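Local coordinates for Peptide/nickel transport system substrate-binding protein (Listeria monocytogenes serotype 1/2a, PDB 5KZT) that binds peptides and probably delivers them to a membrane transporter, as an OppA-type substrate-binding protein, at residues T327-N332 with T337-K342; G314-P317 with P323-F326; E171-E176 with N187-G192; Y274-Q279 with Q411-Q416; L24-D29 with A33-G38. One frame throughout, in Å; residues are numbered along the deposited sequence.

How the interactions relate
Interactions 4 and 5 are buried, interactions 1 and 3 partly buried, and interaction 2 lies at the surface. Interactions 1 and 2 adjoin, Thr337 of the first packing on Pro323 and Glu324 of the second, and both rest on charged side chains: two acids meeting at a right angle in one, a long salt bridge in the other. Interaction 4 reaches the same sheet as interaction 2 but uses a short, buried salt bridge and an amide pair. Interaction 5, which borders the bound peptide, combines a helix cap with apolar packing and touches interactions 3 and 4. Interaction 3, about 43 Å from interaction 1 between centres, is a leucine over a phenylalanine face, without hydrogen bonds across.

Interaction 1: T327-N332 with T337-K342; sequences TFDPGN and TKESGK
Glu339 reaches from the helix 336-340 to the acid and amide of the 327-332 loop, and is the residue through which the helical segment meets that loop. Before it, Thr337 lies in the last turn of the helix, where its carbonyl O receives the Gly341 N at 3.0 Å. Glu339 then sends out a chain that runs straight beyond CG (chi2 -177°), carrying its carboxylate across to Asp329. Glu339 OE2 lies 2.6 Å from Asp329 OD2, close enough that one of the acids probably carries a proton and donates it to the other. The side chains cross at about a right angle and their carboxylate planes are 82° apart, so the groups are not stacked. The other oxygen, Glu339 OE1, accepts a hydrogen bond from Trp474 NE1. On the loop side, Asp329 OD1 takes the backbone N of Gly331 at 2.7 Å on its anti side, closing an Asx turn, and also accepts from Gln471 NE2. Asn332 comes at Glu339 from the opposite direction; a water accepts from Asn332 ND2 at 2.8 Å and donates to Glu339 OE2 at 2.9 Å, bridging amide and acid. Beyond Glu339, Gly341 leaves the helix with positive phi. The acid pair and the water between Asn332 and Glu339 thus lie where the loop after strand 316-317 meets the short helix 336-340, with helix 471-487 alongside: Trp474 packs against Asp329 and Pro330, and Val478 against Glu339.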
# COMPACT_ATOMS: atom_id res chain seq x y z
N THR A 327 -7.94 -14.04 2.25
CA THR A 327 -7.18 -15.14 1.67
C THR A 327 -7.54 -16.47 2.38
O THR A 327 -7.76 -16.49 3.58
CB THR A 327 -5.67 -14.82 1.76
OG1 THR A 327 -4.93 -15.85 1.14
CG2 THR A 327 -5.21 -14.69 3.18
N PHE A 328 -7.60 -17.56 1.62
CA PHE A 328 -8.21 -18.81 2.07
C PHE A 328 -7.38 -20.00 1.66
O PHE A 328 -6.68 -19.98 0.65
CB PHE A 328 -9.63 -18.96 1.50
CG PHE A 328 -10.55 -17.83 1.86
CD1 PHE A 328 -10.59 -16.68 1.08
CD2 PHE A 328 -11.39 -17.93 2.97
CE1 PHE A 328 -11.43 -15.62 1.42
CE2 PHE A 328 -12.25 -16.88 3.30
CZ PHE A 328 -12.25 -15.72 2.54
N ASP A 329 -7.46 -21.04 2.48
CA ASP A 329 -6.65 -22.24 2.38
C ASP A 329 -6.98 -22.95 1.06
O ASP A 329 -8.15 -23.20 0.77
CB ASP A 329 -6.98 -23.12 3.60
CG ASP A 329 -6.12 -24.38 3.72
OD1 ASP A 329 -5.66 -24.91 2.71
OD2 ASP A 329 -5.94 -24.86 4.86
N PRO A 330 -5.95 -23.28 0.24
CA PRO A 330 -6.24 -23.96 -1.03
C PRO A 330 -6.84 -25.35 -0.82
O PRO A 330 -7.53 -25.84 -1.69
CB PRO A 330 -4.87 -24.02 -1.74
CG PRO A 330 -3.90 -23.97 -0.63
CD PRO A 330 -4.51 -23.03 0.38
N GLY A 331 -6.58 -25.95 0.34
CA GLY A 331 -7.10 -27.28 0.66
C GLY A 331 -8.57 -27.31 0.97
O GLY A 331 -9.34 -28.03 0.32
N ASN A 332 -8.96 -26.57 2.00
CA ASN A 332 -10.35 -26.64 2.49
C ASN A 332 -11.11 -25.31 2.46
O ASN A 332 -12.21 -25.24 3.00
CB ASN A 332 -10.38 -27.22 3.91
CG ASN A 332 -9.73 -26.31 4.95
OD1 ASN A 332 -9.21 -25.23 4.66
ND2 ASN A 332 -9.77 -26.77 6.20
N THR A 337 -7.06 -16.34 8.71
CA THR A 337 -7.17 -15.84 10.10
C THR A 337 -7.81 -16.82 11.08
O THR A 337 -7.43 -16.84 12.25
CB THR A 337 -7.94 -14.50 10.20
OG1 THR A 337 -9.25 -14.63 9.65
CG2 THR A 337 -7.22 -13.44 9.49
N LYS A 338 -8.77 -17.62 10.62
CA LYS A 338 -9.37 -18.68 11.46
C LYS A 338 -8.32 -19.78 11.79
O LYS A 338 -8.23 -20.25 12.93
CB LYS A 338 -10.62 -19.25 10.76
CG LYS A 338 -11.35 -20.37 11.49
CD LYS A 338 -12.37 -21.07 10.59
CE LYS A 338 -13.12 -22.19 11.32
NZ LYS A 338 -12.21 -23.26 11.80
N GLU A 339 -7.52 -20.16 10.80
CA GLU A 339 -6.44 -21.16 11.00
C GLU A 339 -5.31 -20.62 11.87
O GLU A 339 -4.75 -21.36 12.66
CB GLU A 339 -5.89 -21.66 9.65
CG GLU A 339 -6.95 -22.30 8.78
CD GLU A 339 -6.42 -22.87 7.49
OE1 GLU A 339 -5.39 -22.38 6.98
OE2 GLU A 339 -7.05 -23.81 6.99
N SER A 340 -4.98 -19.34 11.71
CA SER A 340 -3.93 -18.72 12.52
C SER A 340 -4.35 -18.50 13.97
O SER A 340 -3.51 -18.53 14.88
CB SER A 340 -3.53 -17.38 11.92
OG SER A 340 -2.29 -16.94 12.46
N GLY A 341 -5.65 -18.24 14.17
CA GLY A 341 -6.17 -17.79 15.46
C GLY A 341 -5.79 -16.36 15.80
O GLY A 341 -5.08 -15.66 15.03
N LYS A 342 -6.25 -15.92 16.96
CA LYS A 342 -5.94 -14.57 17.43
C LYS A 342 -4.55 -14.53 18.05
O LYS A 342 -4.10 -15.51 18.62
CB LYS A 342 -6.99 -14.08 18.42
CG LYS A 342 -8.36 -13.88 17.79
CD LYS A 342 -9.38 -13.50 18.85
CE LYS A 342 -10.73 -13.13 18.27
NZ LYS A 342 -11.29 -14.18 17.37
O HOH W 1 -8.84 -25.42 8.52

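Interaction 2: G314-P317 with P323-F326; sequences GSKP and PEGF
Lys316 and Glu324 meet in a long salt bridge at the protein surface, between the short strand 316-317 and a type II beta turn that runs from Pro323 to Phe326. Lys316 CG sits between its backbone N and carbonyl carbon (chi1 64°); the chain then runs out nearly extended and bends at its last torsion, turning NZ from the line of the methylenes. Glu324 instead places CG beside its own backbone N and continues extended, its carboxylate twisted well away from the plane of the chain (chi3 95°). The two side chains cross obliquely and touch near their ends, where OE2 is the carboxylate oxygen that faces the lysine. Gly325, with positive phi, occupies the third position of the turn, as glycine often does in type II turns, and its N is hydrogen-bonded to Asp335. Gln496 of strand 491-503 joins the two sides: its backbone pairs with Lys316, while its side chain accepts from Glu324 N and donates to Pro317 O. The bridge itself is loose, because Glu324 OE2 lies 3.1 Å from Lys316 CE but 3.6 Å from Lys316 NZ, leaving the methylene nearer than the ammonium.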
# COMPACT_ATOMS: atom_id res chain seq x y z
N GLY A 314 -16.94 1.45 10.34
CA GLY A 314 -16.91 0.06 9.91
C GLY A 314 -15.61 -0.67 10.21
O GLY A 314 -15.55 -1.90 10.05
N SER A 315 -14.57 0.04 10.62
CA SER A 315 -13.29 -0.61 10.93
C SER A 315 -13.51 -1.50 12.14
O SER A 315 -14.36 -1.22 12.98
CB SER A 315 -12.19 0.41 11.22
OG SER A 315 -11.87 1.18 10.07
N LYS A 316 -12.75 -2.59 12.22
CA LYS A 316 -12.85 -3.45 13.39
C LYS A 316 -11.48 -3.88 13.92
O LYS A 316 -10.51 -3.79 13.18
CB LYS A 316 -13.74 -4.66 13.11
CG LYS A 316 -13.28 -5.63 12.04
CD LYS A 316 -14.45 -6.58 11.73
CE LYS A 316 -13.98 -7.89 11.12
NZ LYS A 316 -13.72 -7.75 9.67
N PRO A 317 -11.42 -4.28 15.22
CA PRO A 317 -10.16 -4.71 15.80
C PRO A 317 -9.51 -5.82 15.01
O PRO A 317 -10.19 -6.66 14.45
CB PRO A 317 -10.56 -5.22 17.18
CG PRO A 317 -11.75 -4.39 17.52
CD PRO A 317 -12.50 -4.32 16.22
N PRO A 323 -5.58 -9.70 7.04
CA PRO A 323 -6.95 -9.32 7.32
C PRO A 323 -7.94 -10.48 7.13
O PRO A 323 -7.70 -11.36 6.31
CB PRO A 323 -7.22 -8.18 6.33
CG PRO A 323 -6.27 -8.44 5.22
CD PRO A 323 -5.05 -8.98 5.87
N GLU A 324 -9.02 -10.46 7.91
CA GLU A 324 -10.08 -11.47 7.77
C GLU A 324 -10.78 -11.26 6.45
O GLU A 324 -10.91 -10.14 5.99
CB GLU A 324 -11.13 -11.33 8.86
CG GLU A 324 -10.65 -11.56 10.26
CD GLU A 324 -11.80 -11.54 11.22
OE1 GLU A 324 -12.34 -12.63 11.54
OE2 GLU A 324 -12.21 -10.42 11.61
N GLY A 325 -11.23 -12.35 5.84
CA GLY A 325 -12.06 -12.30 4.64
C GLY A 325 -11.30 -12.10 3.34
O GLY A 325 -11.91 -11.83 2.32
N PHE A 326 -9.97 -12.25 3.37
CA PHE A 326 -9.13 -11.90 2.24
C PHE A 326 -8.48 -13.09 1.50
O PHE A 326 -8.46 -13.13 0.27
CB PHE A 326 -8.03 -10.92 2.69
CG PHE A 326 -7.14 -10.46 1.57
CD1 PHE A 326 -7.69 -9.76 0.50
CD2 PHE A 326 -5.78 -10.75 1.55
CE1 PHE A 326 -6.88 -9.34 -0.56
CE2 PHE A 326 -4.98 -10.34 0.49
CZ PHE A 326 -5.52 -9.63 -0.55

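Interaction 3: E171-E176 with N187-G192; sequences EKFVTE and NMLFNG
Phe173 and Leu189 form an apolar CH-pi contact that packs helix 171-177 against the extended loop leading to strand 194-197, with the centre of the contact about 23 Å from the centre of the chain. The branching carbon of the leucine does the touching: Leu189 CG stands 3.6 Å from the centroid of the Phe173 ring and 13° off the ring normal, over the middle of one face. Its two methyls straddle that face unevenly, CD1 leaning toward the root of the side chain, 3.7 Å from Phe173 CB, and CD2 toward CE1. With CG anti to the backbone N (chi1 -177°), Phe173 holds its ring out from the helix toward the loop. The far part of the ring meets main chain rather than side chain. Asn187 O approaches the edge near the ring plane, 3.5 Å from Phe173 CE2, while Met188 C lies 3.6 Å from Phe173 CE2. No hydrogen bond crosses between the segments, so the contact rests on shape and dispersion. Polar ties hold each side separately: Phe173 N bonds to Asn170 OD1, Leu189 O to Asn46 ND2 and Phe190 N to Ser87 OG. Leu189 also rests against Ser87 and Asn88. Around the contact, Val174 packs on Tyr99 and Arg103 of helix 94-105, and Met188 and Phe190 lie on Leu196 of strand 194-197.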
# COMPACT_ATOMS: atom_id res chain seq x y z
N GLU A 171 12.57 4.97 -21.60
CA GLU A 171 13.96 5.18 -21.17
C GLU A 171 14.50 6.54 -21.59
O GLU A 171 15.17 7.22 -20.80
CB GLU A 171 14.88 4.10 -21.71
CG GLU A 171 16.36 4.30 -21.36
CD GLU A 171 17.22 3.11 -21.69
OE1 GLU A 171 16.73 2.13 -22.26
OE2 GLU A 171 18.42 3.17 -21.39
N LYS A 172 14.20 6.94 -22.81
CA LYS A 172 14.67 8.22 -23.32
C LYS A 172 14.17 9.39 -22.47
O LYS A 172 14.93 10.29 -22.10
CB LYS A 172 14.25 8.40 -24.78
CG LYS A 172 14.97 9.52 -25.50
CD LYS A 172 14.86 9.40 -27.02
CE LYS A 172 13.42 9.58 -27.51
NZ LYS A 172 13.35 10.29 -28.83
N PHE A 173 12.90 9.37 -22.15
CA PHE A 173 12.31 10.42 -21.34
C PHE A 173 12.83 10.42 -19.89
O PHE A 173 13.18 11.49 -19.37
CB PHE A 173 10.80 10.28 -21.35
CG PHE A 173 10.09 11.36 -20.60
CD1 PHE A 173 9.73 12.54 -21.23
CD2 PHE A 173 9.77 11.20 -19.25
CE1 PHE A 173 9.06 13.55 -20.55
CE2 PHE A 173 9.10 12.21 -18.55
CZ PHE A 173 8.74 13.39 -19.20
N VAL A 174 12.88 9.25 -19.26
CA VAL A 174 13.36 9.12 -17.89
C VAL A 174 14.80 9.61 -17.80
O VAL A 174 15.14 10.36 -16.88
CB VAL A 174 13.24 7.67 -17.34
CG1 VAL A 174 13.88 7.55 -15.95
CG2 VAL A 174 11.78 7.25 -17.22
N THR A 175 15.63 9.19 -18.76
CA THR A 175 17.03 9.59 -18.79
C THR A 175 17.19 11.11 -18.95
O THR A 175 17.94 11.73 -18.20
CB THR A 175 17.81 8.85 -19.90
OG1 THR A 175 17.69 7.44 -19.71
CG2 THR A 175 19.29 9.24 -19.89
N GLU A 176 16.47 11.70 -19.91
CA GLU A 176 16.46 13.16 -20.12
C GLU A 176 16.11 13.97 -18.87
O GLU A 176 16.71 15.01 -18.64
CB GLU A 176 15.49 13.54 -21.24
CG GLU A 176 16.02 13.23 -22.63
CD GLU A 176 14.95 13.12 -23.72
OE1 GLU A 176 13.74 13.01 -23.40
OE2 GLU A 176 15.33 13.11 -24.92
N ASN A 187 7.23 16.37 -15.57
CA ASN A 187 8.33 15.39 -15.65
C ASN A 187 7.88 13.93 -15.59
O ASN A 187 8.63 13.05 -15.17
CB ASN A 187 9.35 15.70 -14.55
CG ASN A 187 10.11 16.98 -14.84
OD1 ASN A 187 9.57 17.93 -15.40
ND2 ASN A 187 11.38 16.99 -14.49
N MET A 188 6.66 13.68 -16.06
CA MET A 188 6.11 12.35 -16.23
C MET A 188 5.61 12.18 -17.67
O MET A 188 5.23 13.16 -18.32
CB MET A 188 4.91 12.16 -15.29
CG MET A 188 5.20 12.35 -13.81
SD MET A 188 3.70 12.38 -12.81
CE MET A 188 3.23 10.66 -13.01
N LEU A 189 5.64 10.94 -18.14
CA LEU A 189 4.96 10.51 -19.38
C LEU A 189 3.87 9.49 -19.07
O LEU A 189 4.00 8.67 -18.16
CB LEU A 189 5.93 9.86 -20.37
CG LEU A 189 6.71 10.64 -21.42
CD1 LEU A 189 7.34 9.65 -22.40
CD2 LEU A 189 5.86 11.69 -22.14
N PHE A 190 2.82 9.51 -19.88
CA PHE A 190 1.59 8.79 -19.59
C PHE A 190 1.26 7.80 -20.71
O PHE A 190 1.44 8.09 -21.89
CB PHE A 190 0.44 9.79 -19.40
CG PHE A 190 0.82 10.96 -18.54
CD1 PHE A 190 1.18 10.77 -17.20
CD2 PHE A 190 0.90 12.25 -19.07
CE1 PHE A 190 1.56 11.86 -16.40
CE2 PHE A 190 1.29 13.34 -18.29
CZ PHE A 190 1.63 13.14 -16.95
N ASN A 191 0.83 6.60 -20.31
CA ASN A 191 0.31 5.62 -21.27
C ASN A 191 -1.00 5.01 -20.78
O ASN A 191 -1.42 3.99 -21.30
CB ASN A 191 1.35 4.52 -21.57
CG ASN A 191 1.50 3.50 -20.44
OD1 ASN A 191 1.49 3.87 -19.27
ND2 ASN A 191 1.66 2.23 -20.80
N GLY A 192 -1.65 5.68 -19.83
CA GLY A 192 -2.89 5.18 -19.24
C GLY A 192 -4.08 6.03 -19.66
O GLY A 192 -3.95 6.89 -20.52

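Interaction 4: Y274-Q279 with Q411-Q416; sequences YIKFNQ and QNDQNQ
Lys276 overlaps Asp413 with the end of its aliphatic chain as well as its charge: CE lies 3.6 Å from Asp413 OD1 and NZ 2.8 Å from the same oxygen. This is a buried salt bridge, made on the syn lone pair of OD1, the side that faces OD2. The lysine chain bends at chi3 (76°) and crosses the aspartate at about a right angle. Asp413, with CG anti to its backbone N, brings its carboxylate off the helix to meet it. Lys276 NZ also donates to the backbone O of Asn446 and to a water at 3.0 Å, so the ammonium has several acceptors in this buried setting.

Just past the end of the strand, Asn278 and Gln416 form a second pair, of amides. Gln416 NE2 donates to Asn278 OD1 at 3.0 Å with an N-H...O angle of 163°. The acceptor lies close to the glutamine amide plane, while the donor is tilted from the asparagine carbonyl plane; the two amide planes are 62° apart. Both groups have further partners: Asn278 ND2 donates to Tyr418 O, Asn278 OD1 also accepts from Lys280 N, and Gln416 NE2 is bonded to Ser449 OG. Gln416 is the first residue to leave helical backbone angles, with positive phi, its N bonded to Asp413 O at 3.0 Å. Strand 264-277, paired with strand 420-425 in a mixed sheet, is thus joined to the end of a helix that closes in a Schellman motif.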
# COMPACT_ATOMS: atom_id res chain seq x y z
N TYR A 274 -1.22 -1.26 12.05
CA TYR A 274 -0.47 -1.91 13.10
C TYR A 274 0.54 -0.95 13.66
O TYR A 274 0.96 -0.01 12.98
CB TYR A 274 0.21 -3.18 12.61
CG TYR A 274 1.02 -3.03 11.34
CD1 TYR A 274 0.42 -3.21 10.10
CD2 TYR A 274 2.38 -2.72 11.37
CE1 TYR A 274 1.13 -3.08 8.92
CE2 TYR A 274 3.11 -2.58 10.19
CZ TYR A 274 2.47 -2.77 8.97
OH TYR A 274 3.14 -2.65 7.77
N ILE A 275 0.94 -1.23 14.89
CA ILE A 275 2.04 -0.52 15.54
C ILE A 275 3.35 -1.17 15.09
O ILE A 275 3.53 -2.38 15.25
CB ILE A 275 1.95 -0.62 17.08
CG1 ILE A 275 0.59 -0.16 17.61
CG2 ILE A 275 3.10 0.16 17.73
CD1 ILE A 275 0.30 1.30 17.44
N LYS A 276 4.27 -0.36 14.58
CA LYS A 276 5.65 -0.78 14.35
C LYS A 276 6.57 -0.41 15.53
O LYS A 276 6.57 0.72 16.00
CB LYS A 276 6.19 -0.14 13.07
CG LYS A 276 5.53 -0.66 11.81
CD LYS A 276 6.16 -0.11 10.55
CE LYS A 276 7.48 -0.77 10.24
NZ LYS A 276 7.97 -0.29 8.94
N PHE A 277 7.38 -1.37 15.96
CA PHE A 277 8.33 -1.18 17.06
C PHE A 277 9.74 -1.13 16.50
O PHE A 277 10.33 -2.17 16.19
CB PHE A 277 8.23 -2.37 18.01
CG PHE A 277 6.90 -2.47 18.72
CD1 PHE A 277 6.49 -1.48 19.61
CD2 PHE A 277 6.07 -3.57 18.53
CE1 PHE A 277 5.27 -1.58 20.27
CE2 PHE A 277 4.84 -3.67 19.20
CZ PHE A 277 4.45 -2.67 20.06
N ASN A 278 10.31 0.07 16.37
CA ASN A 278 11.68 0.20 15.88
C ASN A 278 12.65 -0.19 16.98
O ASN A 278 12.69 0.44 18.04
CB ASN A 278 12.02 1.61 15.40
CG ASN A 278 13.37 1.69 14.74
OD1 ASN A 278 13.95 0.68 14.33
ND2 ASN A 278 13.91 2.91 14.65
N GLN A 279 13.45 -1.20 16.70
CA GLN A 279 14.41 -1.72 17.67
C GLN A 279 15.77 -1.04 17.65
O GLN A 279 16.58 -1.26 18.57
CB GLN A 279 14.58 -3.22 17.47
CG GLN A 279 13.26 -3.97 17.49
CD GLN A 279 13.42 -5.46 17.62
OE1 GLN A 279 14.43 -5.95 18.11
NE2 GLN A 279 12.39 -6.20 17.21
N GLN A 411 9.30 8.61 4.97
CA GLN A 411 10.76 8.90 4.93
C GLN A 411 11.44 8.52 6.23
O GLN A 411 12.52 7.91 6.20
CB GLN A 411 11.03 10.38 4.65
CG GLN A 411 10.72 10.79 3.23
CD GLN A 411 10.84 12.30 2.97
OE1 GLN A 411 10.56 13.16 3.84
NE2 GLN A 411 11.26 12.63 1.76
N ASN A 412 10.84 8.91 7.34
CA ASN A 412 11.40 8.58 8.66
C ASN A 412 11.38 7.07 8.89
O ASN A 412 12.28 6.52 9.52
CB ASN A 412 10.64 9.28 9.79
CG ASN A 412 10.75 10.79 9.74
OD1 ASN A 412 11.51 11.34 8.95
ND2 ASN A 412 9.95 11.47 10.56
N ASP A 413 10.34 6.40 8.37
CA ASP A 413 10.26 4.93 8.42
C ASP A 413 11.45 4.31 7.68
O ASP A 413 12.20 3.52 8.28
CB ASP A 413 8.92 4.44 7.86
CG ASP A 413 8.77 2.94 7.96
OD1 ASP A 413 8.66 2.44 9.11
OD2 ASP A 413 8.78 2.25 6.89
N GLN A 414 11.65 4.70 6.43
CA GLN A 414 12.80 4.19 5.64
C GLN A 414 14.14 4.44 6.33
O GLN A 414 15.02 3.58 6.27
CB GLN A 414 12.87 4.82 4.23
CG GLN A 414 11.76 4.40 3.26
CD GLN A 414 11.78 2.90 2.98
OE1 GLN A 414 12.83 2.36 2.58
NE2 GLN A 414 10.66 2.21 3.23
N ASN A 415 14.28 5.60 6.98
CA ASN A 415 15.50 5.99 7.68
C ASN A 415 15.65 5.39 9.09
O ASN A 415 16.68 5.57 9.74
CB ASN A 415 15.59 7.53 7.81
CG ASN A 415 15.75 8.23 6.47
OD1 ASN A 415 16.19 7.64 5.48
ND2 ASN A 415 15.39 9.51 6.44
N GLN A 416 14.63 4.67 9.57
CA GLN A 416 14.56 4.21 10.96
C GLN A 416 14.70 5.32 11.99
O GLN A 416 15.23 5.12 13.09
CB GLN A 416 15.55 3.06 11.21
CG GLN A 416 14.93 1.75 10.83
CD GLN A 416 15.84 0.58 10.98
OE1 GLN A 416 16.48 0.17 10.03
NE2 GLN A 416 15.90 0.02 12.18
O HOH W 2 6.62 -0.10 6.27

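Interaction 5: L24-D29 with A33-G38; sequences LIPSAD and ADDQVG
Ala33, Pro26 and Ser27 have the most surface buried where the 24-29 loop folds over the start of helix 36-45, whose N-cap is Asp35. Ala33 N donates to Asp29 O at 2.8 Å, nearly in line with the carbonyl bond, and its methyl packs on the same oxygen and on Ser27 OG. The Ser27 hydroxyl, anti to its own backbone N (chi1 173°), reaches forward to accept from Asp29 N at 3.2 Å, an ST turn that shapes the loop beside Ala33. Pro26 lays its ring against the capping carboxylate, CD lying 3.2 Å from Asp35 OD2, and its CD also reaches Val37 CB at 4.0 Å. That same Asp35 OD2 accepts from Gly38 N at 2.8 Å, with an N-H...O angle of 173°, and more weakly from Val37 N; the proline thus packs on the cap that closes the first turn. Ile25 and Val37 add an apolar pair through their CG1 atoms. Asp29 has its main polar partner in Arg103, a salt bridge from OD2. The helix start also borders the bound peptide: the backbones of Asp34 and Gln36 hydrogen-bond to it, and Val37 packs on one of its polar side chains. Gly38 lets the loop come close, its CA approaching Ser27 O at 3.2 Å in a CA-H...O contact, while that buried oxygen has no conventional hydrogen-bond partner.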
# COMPACT_ATOMS: atom_id res chain seq x y z
N LEU A 24 -0.62 14.80 0.72
CA LEU A 24 0.19 15.17 -0.44
C LEU A 24 0.79 13.88 -1.03
O LEU A 24 1.05 12.92 -0.30
CB LEU A 24 1.31 16.12 -0.03
CG LEU A 24 0.98 17.60 0.09
CD1 LEU A 24 -0.13 17.87 1.09
CD2 LEU A 24 2.24 18.34 0.50
N ILE A 25 1.01 13.88 -2.34
CA ILE A 25 1.58 12.72 -3.03
C ILE A 25 3.03 12.48 -2.60
O ILE A 25 3.87 13.36 -2.79
CB ILE A 25 1.55 12.90 -4.56
CG1 ILE A 25 0.10 13.02 -5.05
CG2 ILE A 25 2.24 11.74 -5.27
CD1 ILE A 25 0.01 13.57 -6.46
N PRO A 26 3.35 11.29 -2.03
CA PRO A 26 4.74 11.05 -1.64
C PRO A 26 5.66 10.76 -2.81
O PRO A 26 6.83 11.20 -2.80
CB PRO A 26 4.64 9.83 -0.70
CG PRO A 26 3.22 9.87 -0.22
CD PRO A 26 2.49 10.24 -1.47
N SER A 27 5.13 10.06 -3.82
CA SER A 27 5.90 9.71 -5.02
C SER A 27 4.95 9.42 -6.14
O SER A 27 3.92 8.79 -5.92
CB SER A 27 6.76 8.47 -4.77
OG SER A 27 7.38 8.01 -5.96
N ALA A 28 5.31 9.85 -7.35
CA ALA A 28 4.59 9.42 -8.54
C ALA A 28 5.52 8.72 -9.52
O ALA A 28 5.23 8.66 -10.71
CB ALA A 28 3.89 10.60 -9.19
N ASP A 29 6.63 8.20 -9.03
CA ASP A 29 7.55 7.41 -9.83
C ASP A 29 7.04 5.97 -9.76
O ASP A 29 7.05 5.39 -8.68
CB ASP A 29 8.98 7.55 -9.24
CG ASP A 29 10.05 6.80 -10.06
OD1 ASP A 29 9.79 5.65 -10.45
OD2 ASP A 29 11.16 7.36 -10.28
N ALA A 33 7.49 4.41 -6.11
CA ALA A 33 6.31 4.60 -5.27
C ALA A 33 5.93 3.31 -4.55
O ALA A 33 5.89 2.23 -5.16
CB ALA A 33 5.12 5.09 -6.09
N ASP A 34 5.65 3.43 -3.26
CA ASP A 34 5.18 2.30 -2.46
C ASP A 34 4.01 2.62 -1.53
O ASP A 34 3.69 1.84 -0.65
CB ASP A 34 6.34 1.70 -1.64
CG ASP A 34 6.91 2.66 -0.60
OD1 ASP A 34 6.31 3.71 -0.27
OD2 ASP A 34 8.01 2.32 -0.10
N ASP A 35 3.33 3.72 -1.80
CA ASP A 35 2.25 4.18 -0.94
C ASP A 35 0.93 4.27 -1.67
O ASP A 35 0.89 4.39 -2.90
CB ASP A 35 2.59 5.55 -0.40
CG ASP A 35 2.50 6.60 -1.45
OD1 ASP A 35 3.46 6.74 -2.25
OD2 ASP A 35 1.43 7.25 -1.54
N GLN A 36 -0.16 4.23 -0.92
CA GLN A 36 -1.46 4.12 -1.54
C GLN A 36 -1.85 5.37 -2.35
O GLN A 36 -2.59 5.24 -3.34
CB GLN A 36 -2.55 3.78 -0.52
CG GLN A 36 -3.03 4.91 0.35
CD GLN A 36 -4.18 4.48 1.27
OE1 GLN A 36 -4.10 4.63 2.48
NE2 GLN A 36 -5.24 3.91 0.69
N VAL A 37 -1.33 6.53 -1.97
CA VAL A 37 -1.70 7.79 -2.65
C VAL A 37 -1.05 7.86 -4.03
O VAL A 37 -1.73 8.04 -5.05
CB VAL A 37 -1.35 9.03 -1.81
CG1 VAL A 37 -1.55 10.34 -2.59
CG2 VAL A 37 -2.18 9.05 -0.54
N GLY A 38 0.27 7.70 -4.04
CA GLY A 38 1.03 7.68 -5.26
C GLY A 38 0.72 6.52 -6.19
O GLY A 38 0.69 6.70 -7.41